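Local coordinates for protein ECF RNA polymerase sigma factor SigK (Mycobacterium tuberculosis, PDB 4NQW) that probably directs RNA polymerase to specific promoters as an ECF sigma factor, its domain 2 recognising the -10 element and helping to melt the DNA, at residues Ser52-Tyr55 and Gly56-Arg60; Arg145-Thr148 and Glu149-Ala153. All coordinates share one frame; numbering follows the deposited sequence.

Contact 1 (Ser52-Tyr55 and Gly56-Arg60); sequences SRVY and GLVMR
The ring of Tyr55 carries Met59 on one face: Met59 CG sits 4.1 Å from the ring centroid and 24° off the normal, a CH-pi contact displaced toward the rim where CE2, CZ and OH lie. With the sulfur farther out and oblique to the same ring, the pair is also a Met-aromatic contact, here of the i to i+4 kind along one helix of sigma-70 domain 2. The torsions explain the overlap. Tyr55 holds CG anti to its own N (chi1 -177°), and the Met59 chain, bent at chi2 and chi3, runs alongside the ring in the same direction. Thr65 and Thr72 of helix 65-82 touch Tyr55, Ser68 touches Met59, and another protein's chain also packs on the buried tyrosine.

Beneath the side chains four successive i to i+4 backbone bonds tie the turns together, the first two bent and the last two straighter. Gly56 N reaches Ser52 O at 3.0 Å, and both it and Leu57 N approach their carbonyls from well above the plane. Val58 N, by contrast, meets Val54 O almost straight, at 173°. On the flank facing helix 93-111, Val54 packs on Leu97 and Ala101, and its CG1 stands a loose 4.4 Å from Val58 CG2. Leu57 continues this apolar surface onto Leu98 and onto Tyr166 and Tyr167 of helix 156-167. The last of the four bonds, Met59 N to Tyr55 O at 2.8 Å, joins the backbones of the same two residues, and Met59 CB packs 3.3 Å from that same oxygen.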
ATOM      1  N   SER A  52     -12.763  -2.146   6.381  1.00 24.85           N
ATOM      2  CA  SER A  52     -13.191  -0.854   5.837  1.00 23.86           C
ATOM      3  C   SER A  52     -12.040  -0.100   5.157  1.00 21.60           C
ATOM      4  O   SER A  52     -12.251   0.616   4.175  1.00 20.12           O
ATOM      5  CB  SER A  52     -13.826   0.017   6.928  1.00 24.74           C
ATOM      6  OG  SER A  52     -12.870   0.399   7.901  1.00 24.88           O
ATOM      7  N   ARG A  53     -10.829  -0.266   5.680  1.00 20.38           N
ATOM      8  CA  ARG A  53      -9.650   0.368   5.094  1.00 21.85           C
ATOM      9  C   ARG A  53      -9.187  -0.346   3.820  1.00 22.14           C
ATOM     10  O   ARG A  53      -8.776   0.310   2.860  1.00 22.83           O
ATOM     11  CB  ARG A  53      -8.516   0.458   6.119  1.00 23.55           C
ATOM     12  CG  ARG A  53      -8.735   1.549   7.159  1.00 25.52           C
ATOM     13  CD  ARG A  53      -7.519   1.783   8.046  1.00 28.31           C
ATOM     14  NE  ARG A  53      -7.702   1.279   9.408  1.00 31.02           N
ATOM     15  CZ  ARG A  53      -7.518   0.016   9.793  1.00 35.42           C
ATOM     16  NH1 ARG A  53      -7.149  -0.918   8.925  1.00 38.25           N
ATOM     17  NH2 ARG A  53      -7.715  -0.319  11.063  1.00 36.12           N
ATOM     18  N   VAL A  54      -9.259  -1.677   3.797  1.00 20.56           N
ATOM     19  CA  VAL A  54      -8.894  -2.427   2.590  1.00 19.52           C
ATOM     20  C   VAL A  54      -9.929  -2.208   1.486  1.00 20.22           C
ATOM     21  O   VAL A  54      -9.580  -1.843   0.361  1.00 20.69           O
ATOM     22  CB  VAL A  54      -8.749  -3.938   2.858  1.00 16.65           C
ATOM     23  CG1 VAL A  54      -8.536  -4.691   1.550  1.00 14.32           C
ATOM     24  CG2 VAL A  54      -7.590  -4.196   3.808  1.00 16.60           C
ATOM     25  N   TYR A  55     -11.198  -2.434   1.815  1.00 20.40           N
ATOM     26  CA  TYR A  55     -12.286  -2.285   0.843  1.00 20.76           C
ATOM     27  C   TYR A  55     -12.359  -0.863   0.290  1.00 20.06           C
ATOM     28  O   TYR A  55     -12.565  -0.669  -0.909  1.00 19.92           O
ATOM     29  CB  TYR A  55     -13.624  -2.663   1.477  1.00 20.48           C
ATOM     30  CG  TYR A  55     -14.788  -2.602   0.521  1.00 20.28           C
ATOM     31  CD1 TYR A  55     -14.925  -3.541  -0.498  1.00 20.77           C
ATOM     32  CD2 TYR A  55     -15.763  -1.614   0.639  1.00 18.36           C
ATOM     33  CE1 TYR A  55     -15.996  -3.494  -1.375  1.00 19.91           C
ATOM     34  CE2 TYR A  55     -16.835  -1.559  -0.233  1.00 16.44           C
ATOM     35  CZ  TYR A  55     -16.946  -2.501  -1.235  1.00 18.48           C
ATOM     36  OH  TYR A  55     -18.008  -2.451  -2.102  1.00 21.04           O
ATOM     37  N   GLY A  56     -12.187   0.120   1.171  1.00 18.45           N
ATOM     38  CA  GLY A  56     -12.187   1.526   0.779  1.00 17.27           C
ATOM     39  C   GLY A  56     -11.058   1.897  -0.164  1.00 16.72           C
ATOM     40  O   GLY A  56     -11.248   2.694  -1.085  1.00 17.13           O
ATOM     41  N   LEU A  57      -9.879   1.324   0.062  1.00 15.74           N
ATOM     42  CA  LEU A  57      -8.740   1.568  -0.817  1.00 16.76           C
ATOM     43  C   LEU A  57      -8.997   0.960  -2.190  1.00 16.81           C
ATOM     44  O   LEU A  57      -8.812   1.621  -3.211  1.00 16.64           O
ATOM     45  CB  LEU A  57      -7.444   0.996  -0.228  1.00 17.50           C
ATOM     46  CG  LEU A  57      -6.211   1.105  -1.136  1.00 19.01           C
ATOM     47  CD1 LEU A  57      -5.955   2.545  -1.562  1.00 19.56           C
ATOM     48  CD2 LEU A  57      -4.986   0.535  -0.442  1.00 20.37           C
ATOM     49  N   VAL A  58      -9.427  -0.299  -2.203  1.00 16.14           N
ATOM     50  CA  VAL A  58      -9.729  -0.999  -3.449  1.00 16.04           C
ATOM     51  C   VAL A  58     -10.819  -0.258  -4.232  1.00 15.89           C
ATOM     52  O   VAL A  58     -10.657  -0.001  -5.427  1.00 15.42           O
ATOM     53  CB  VAL A  58     -10.134  -2.463  -3.187  1.00 15.82           C
ATOM     54  CG1 VAL A  58     -10.642  -3.124  -4.458  1.00 18.27           C
ATOM     55  CG2 VAL A  58      -8.949  -3.246  -2.636  1.00 14.03           C
ATOM     56  N   MET A  59     -11.914   0.089  -3.554  1.00 16.81           N
ATOM     57  CA  MET A  59     -12.973   0.910  -4.161  1.00 19.68           C
ATOM     58  C   MET A  59     -12.405   2.171  -4.804  1.00 19.70           C
ATOM     59  O   MET A  59     -12.746   2.504  -5.936  1.00 21.14           O
ATOM     60  CB  MET A  59     -14.039   1.313  -3.125  1.00 22.73           C
ATOM     61  CG  MET A  59     -15.299   0.456  -3.129  1.00 26.11           C
ATOM     62  SD  MET A  59     -16.090   0.288  -4.747  1.00 32.46           S
ATOM     63  CE  MET A  59     -16.236   1.993  -5.277  1.00 35.02           C
ATOM     64  N   ARG A  60     -11.539   2.864  -4.073  1.00 19.79           N
ATOM     65  CA  ARG A  60     -10.923   4.092  -4.558  1.00 20.99           C
ATOM     66  C   ARG A  60     -10.156   3.880  -5.864  1.00 21.29           C
ATOM     67  O   ARG A  60     -10.262   4.693  -6.784  1.00 20.97           O
ATOM     68  CB  ARG A  60      -9.991   4.674  -3.485  1.00 24.00           C
ATOM     69  CG  ARG A  60      -9.273   5.955  -3.880  1.00 26.99           C
ATOM     70  CD  ARG A  60     -10.243   7.092  -4.169  1.00 31.99           C
ATOM     71  NE  ARG A  60      -9.891   7.784  -5.412  1.00 36.38           N
ATOM     72  CZ  ARG A  60      -9.196   8.918  -5.498  1.00 38.42           C
ATOM     73  NH1 ARG A  60      -8.756   9.549  -4.409  1.00 39.87           N
ATOM     74  NH2 ARG A  60      -8.943   9.436  -6.696  1.00 38.92           N
TER

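Contact 2 (Arg145-Thr148 and Glu149-Ala153); sequences RRVT and ECLKA
This is an i to i+4 contact within a single helix, 141-153, which bears a disulfide and packs on the C-terminal helix 183-201; residues 149-153 lie in the sigma-70 domain-4 region. Val147 and Leu151 form its apolar side. They point the same way, side by side, with Val147 CG1 3.8 Å from Leu151 CD1. Below them Leu151 N bonds to Val147 O at 2.9 Å in a nearly straight line, 168°.

One residue further round, Thr148 and Lys152 cross at an angle. The methyl of Thr148, placed anti to the backbone N by a chi1 of -52° that sets OG1 beside that N, meets Lys152 CD at 3.7 Å. The hydroxyl bonds back to Arg144 O, one turn earlier. Lys152 folds over the Thr148 carbonyl: its CG comes within 3.1 Å of Thr148 O, the oxygen that also accepts the Lys152 N-H. On the side of Val147 away from Thr148, Cys150 N makes only a weak bond to Arg146 O, at 3.5 Å, while Cys150 SG is joined to Cys200 and the side chain packs on Leu197 and Leu201. The guanidinium of Arg146 pairs with Glu143 and bonds to Leu201 O.

Val147 and Leu151 thus give another protein's chain an apolar surface, with Arg146 and Thr148 also packing there, while the disulfide and the Arg146 bond to Leu201 O join this helix to helix 183-201.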
ATOM      1  N   ARG A 145     -10.223  12.558   9.003  1.00 37.80           N
ATOM      2  CA  ARG A 145     -10.068  14.006   8.793  1.00 40.94           C
ATOM      3  C   ARG A 145      -8.676  14.527   9.167  1.00 36.58           C
ATOM      4  O   ARG A 145      -8.234  15.547   8.638  1.00 32.07           O
ATOM      5  CB  ARG A 145     -11.156  14.789   9.542  1.00 48.20           C
ATOM      6  CG  ARG A 145     -11.169  14.601  11.054  1.00 52.06           C
ATOM      7  CD  ARG A 145     -12.454  15.094  11.710  1.00 54.23           C
ATOM      8  NE  ARG A 145     -13.671  14.468  11.188  1.00 55.42           N
ATOM      9  CZ  ARG A 145     -14.414  14.946  10.187  1.00 56.36           C
ATOM     10  NH1 ARG A 145     -14.079  16.066   9.549  1.00 56.92           N
ATOM     11  NH2 ARG A 145     -15.500  14.287   9.808  1.00 57.24           N
ATOM     12  N   ARG A 146      -7.998  13.829  10.075  1.00 36.96           N
ATOM     13  CA  ARG A 146      -6.608  14.135  10.417  1.00 37.22           C
ATOM     14  C   ARG A 146      -5.702  13.934   9.200  1.00 34.41           C
ATOM     15  O   ARG A 146      -4.850  14.773   8.900  1.00 34.68           O
ATOM     16  CB  ARG A 146      -6.138  13.240  11.571  1.00 39.21           C
ATOM     17  CG  ARG A 146      -4.782  13.611  12.159  1.00 41.96           C
ATOM     18  CD  ARG A 146      -4.425  12.718  13.339  1.00 43.53           C
ATOM     19  NE  ARG A 146      -3.816  11.452  12.923  1.00 45.54           N
ATOM     20  CZ  ARG A 146      -2.511  11.254  12.728  1.00 47.46           C
ATOM     21  NH1 ARG A 146      -1.632  12.239  12.901  1.00 49.94           N
ATOM     22  NH2 ARG A 146      -2.076  10.055  12.352  1.00 47.18           N
ATOM     23  N   VAL A 147      -5.901  12.815   8.506  1.00 32.13           N
ATOM     24  CA  VAL A 147      -5.118  12.473   7.318  1.00 31.54           C
ATOM     25  C   VAL A 147      -5.450  13.395   6.147  1.00 32.12           C
ATOM     26  O   VAL A 147      -4.556  13.819   5.409  1.00 31.98           O
ATOM     27  CB  VAL A 147      -5.355  11.001   6.901  1.00 29.62           C
ATOM     28  CG1 VAL A 147      -4.752  10.711   5.531  1.00 29.33           C
ATOM     29  CG2 VAL A 147      -4.777  10.056   7.947  1.00 29.00           C
ATOM     30  N   THR A 148      -6.735  13.690   5.977  1.00 34.23           N
ATOM     31  CA  THR A 148      -7.200  14.569   4.903  1.00 39.05           C
ATOM     32  C   THR A 148      -6.591  15.974   5.004  1.00 42.89           C
ATOM     33  O   THR A 148      -6.295  16.594   3.981  1.00 46.52           O
ATOM     34  CB  THR A 148      -8.741  14.665   4.896  1.00 40.52           C
ATOM     35  OG1 THR A 148      -9.303  13.345   4.881  1.00 38.74           O
ATOM     36  CG2 THR A 148      -9.237  15.436   3.678  1.00 42.62           C
ATOM     37  N   GLU A 149      -6.405  16.467   6.229  1.00 43.38           N
ATOM     38  CA  GLU A 149      -5.730  17.753   6.455  1.00 46.31           C
ATOM     39  C   GLU A 149      -4.284  17.718   5.951  1.00 41.17           C
ATOM     40  O   GLU A 149      -3.819  18.669   5.323  1.00 38.21           O
ATOM     41  CB  GLU A 149      -5.748  18.128   7.945  1.00 54.16           C
ATOM     42  CG  GLU A 149      -5.006  19.423   8.276  1.00 60.95           C
ATOM     43  CD  GLU A 149      -5.040  19.788   9.753  1.00 60.71           C
ATOM     44  OE1 GLU A 149      -5.386  18.924  10.588  1.00 63.98           O
ATOM     45  OE2 GLU A 149      -4.707  20.945  10.089  1.00 59.68           O
ATOM     46  N   CYS A 150      -3.582  16.625   6.241  1.00 38.08           N
ATOM     47  CA  CYS A 150      -2.189  16.459   5.823  1.00 39.49           C
ATOM     48  C   CYS A 150      -2.062  16.342   4.305  1.00 38.32           C
ATOM     49  O   CYS A 150      -1.162  16.935   3.712  1.00 40.17           O
ATOM     50  CB  CYS A 150      -1.561  15.241   6.508  1.00 39.66           C
ATOM     51  SG  CYS A 150      -1.268  15.478   8.276  0.91 38.83           S
ATOM     52  N   LEU A 151      -2.963  15.582   3.685  1.00 36.58           N
ATOM     53  CA  LEU A 151      -3.027  15.493   2.223  1.00 36.96           C
ATOM     54  C   LEU A 151      -3.336  16.850   1.585  1.00 37.22           C
ATOM     55  O   LEU A 151      -2.775  17.190   0.540  1.00 37.54           O
ATOM     56  CB  LEU A 151      -4.081  14.471   1.789  1.00 35.92           C
ATOM     57  CG  LEU A 151      -3.666  13.003   1.900  1.00 35.01           C
ATOM     58  CD1 LEU A 151      -4.889  12.105   2.005  1.00 36.99           C
ATOM     59  CD2 LEU A 151      -2.803  12.600   0.713  1.00 32.97           C
ATOM     60  N   LYS A 152      -4.227  17.611   2.216  1.00 35.59           N
ATOM     61  CA  LYS A 152      -4.576  18.958   1.749  1.00 36.58           C
ATOM     62  C   LYS A 152      -3.463  19.981   2.001  1.00 32.21           C
ATOM     63  O   LYS A 152      -3.398  21.005   1.321  1.00 29.82           O
ATOM     64  CB  LYS A 152      -5.874  19.437   2.410  1.00 42.24           C
ATOM     65  CG  LYS A 152      -7.131  18.768   1.867  1.00 47.35           C
ATOM     66  CD  LYS A 152      -8.315  18.921   2.814  1.00 50.82           C
ATOM     67  CE  LYS A 152      -8.799  20.360   2.909  1.00 52.50           C
ATOM     68  NZ  LYS A 152      -9.751  20.544   4.039  1.00 52.53           N
ATOM     69  N   ALA A 153      -2.600  19.704   2.978  1.00 31.09           N
ATOM     70  CA  ALA A 153      -1.476  20.588   3.307  1.00 31.02           C
ATOM     71  C   ALA A 153      -0.277  20.412   2.368  1.00 29.38           C
ATOM     72  O   ALA A 153       0.643  21.231   2.383  1.00 28.29           O
ATOM     73  CB  ALA A 153      -1.046  20.375   4.751  1.00 31.79           C
TER

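Contacts 1 and 2 are the same kind of i to i+4 helical packing placed in the two sigma-70 domains: residues 52-60 lie within domain 2, and residues 149-153 lie in the domain-4 region. Their centres are 18 Å apart and their nearest atoms about 8 Å, so the two do not touch. A link between the domains runs instead from contact 1, where Arg60 forms a salt bridge with Glu163 and a cation-pi contact with Tyr167, both on helix 156-167. Lys152 O of contact 2 bonds to Arg159 on that same helix. A bound cadmium ion lies about 7 Å from the Tyr55 side chain. Both contacts also meet a chain of another protein.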